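PDB 1Z47: putative ABC-transporter ATP-binding protein from Alicyclobacillus acidocaldarius, which probably binds and hydrolyses ATP to power a putative sulfate ABC transporter, as its ATPase subunit. Local coordinates for residues V72-G76 with K77-D81. Numbering follows the deposited sequence.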
# COMPACT_ATOMS: atom_id res chain seq x y z
N VAL B 72 -21.84 11.76 22.07
CA VAL B 72 -21.00 12.33 21.02
C VAL B 72 -21.29 13.82 20.86
O VAL B 72 -22.44 14.23 20.70
CB VAL B 72 -21.23 11.63 19.66
CG1 VAL B 72 -22.72 11.52 19.37
CG2 VAL B 72 -20.51 12.40 18.56
N TRP B 73 -20.23 14.61 20.90
CA TRP B 73 -20.35 16.05 20.77
C TRP B 73 -19.66 16.56 19.53
O TRP B 73 -18.62 16.04 19.12
CB TRP B 73 -19.73 16.71 22.00
CG TRP B 73 -20.50 16.50 23.24
CD1 TRP B 73 -20.84 15.30 23.80
CD2 TRP B 73 -21.07 17.51 24.06
NE1 TRP B 73 -21.59 15.51 24.94
CE2 TRP B 73 -21.75 16.86 25.11
CE3 TRP B 73 -21.07 18.91 24.01
CZ2 TRP B 73 -22.43 17.57 26.11
CZ3 TRP B 73 -21.74 19.61 24.99
CH2 TRP B 73 -22.41 18.94 26.03
N ILE B 74 -20.25 17.60 18.94
CA ILE B 74 -19.71 18.23 17.75
C ILE B 74 -19.91 19.74 17.88
O ILE B 74 -21.04 20.21 17.97
CB ILE B 74 -20.41 17.73 16.46
CG1 ILE B 74 -20.10 16.24 16.24
CG2 ILE B 74 -19.90 18.52 15.26
CD1 ILE B 74 -20.79 15.62 15.02
N GLY B 75 -18.81 20.48 17.90
CA GLY B 75 -18.89 21.92 18.03
C GLY B 75 -19.47 22.30 19.38
O GLY B 75 -20.20 23.29 19.51
N GLY B 76 -19.14 21.51 20.40
CA GLY B 76 -19.64 21.76 21.74
C GLY B 76 -21.13 21.51 21.82
O GLY B 76 -21.80 21.91 22.77
N LYS B 77 -21.66 20.83 20.80
CA LYS B 77 -23.08 20.54 20.72
C LYS B 77 -23.40 19.05 20.85
O LYS B 77 -23.06 18.26 19.96
CB LYS B 77 -23.62 21.08 19.40
CG LYS B 77 -25.07 20.78 19.09
CD LYS B 77 -25.45 21.36 17.72
CE LYS B 77 -26.90 21.05 17.35
NZ LYS B 77 -27.28 21.63 16.03
N ARG B 78 -24.04 18.67 21.95
CA ARG B 78 -24.42 17.28 22.18
C ARG B 78 -25.37 16.84 21.06
O ARG B 78 -26.51 17.31 20.99
CB ARG B 78 -25.11 17.15 23.54
CG ARG B 78 -25.68 15.77 23.79
CD ARG B 78 -26.32 15.67 25.17
NE ARG B 78 -27.03 14.40 25.33
CZ ARG B 78 -28.09 14.06 24.61
NH1 ARG B 78 -28.57 14.89 23.69
NH2 ARG B 78 -28.66 12.87 24.78
N VAL B 79 -24.92 15.93 20.21
CA VAL B 79 -25.74 15.48 19.09
C VAL B 79 -26.04 13.99 19.11
O VAL B 79 -26.58 13.44 18.15
CB VAL B 79 -25.04 15.82 17.74
CG1 VAL B 79 -24.75 17.31 17.66
CG2 VAL B 79 -23.74 15.03 17.61
N THR B 80 -25.70 13.33 20.22
CA THR B 80 -25.91 11.90 20.37
C THR B 80 -27.18 11.34 19.76
O THR B 80 -27.15 10.29 19.12
CB THR B 80 -25.92 11.48 21.84
OG1 THR B 80 -24.73 11.93 22.48
CG2 THR B 80 -26.03 9.97 21.95
N ASP B 81 -28.30 12.03 19.97
CA ASP B 81 -29.58 11.55 19.46
C ASP B 81 -30.09 12.24 18.20
O ASP B 81 -31.27 12.12 17.85
CB ASP B 81 -30.62 11.62 20.58
CG ASP B 81 -30.26 10.74 21.77
OD1 ASP B 81 -30.88 10.89 22.85
OD2 ASP B 81 -29.35 9.88 21.63
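Trp73 sets CG anti to its own carbonyl carbon (chi1 -69°), which swings the indole across the hairpin to lie over Arg78, whose CG, trans to the backbone N, starts an extended chain toward Asp81. The touching is done by Arg78 CB, a CH-pi contact 3.9 Å from the centroid of the six-membered ring of Trp73 and over its face. Arg78 N sits over a face of the indole too, 3.6 Å from Trp73 CE3, while the guanidinium plane stands 83° from the ring and NH2 reaches Asp81 OD1 in a salt bridge at 3.5 Å. An alanine in place of Trp73 would probably leave Arg78 CB and the backbone N of Arg78 without the ring they pack against.

Trp73 and Arg78 form a non-hydrogen-bonded antiparallel pair in a tight hairpin, whose type I' turn runs from Ile74 to Lys77 with Gly75 and Gly76 at positive phi. Behind it, Val79 N bonds to Val72 O at 3.0 Å. Val72 N then gives its hydrogen to Thr80 OG1 (2.9 Å, 158° at the hydrogen), a hydroxyl also hydrogen-bonded to Asp71. Away from the indole, Val79 CG2 packs against Ile74 CD1 at 4.0 Å and Val72 CG1 at 4.1 Å, and Arg87 touches both valines. The hairpin extends the antiparallel sheet beside strand 15-22 in the nucleotide-binding domain; its chemistry implies a division of labour, with aliphatic carbons buried inside, the threonine hydroxyl accepting from Val72 N, and the indole lying over the backbone and CB of Arg78 while the guanidinium reaches out to Asp81.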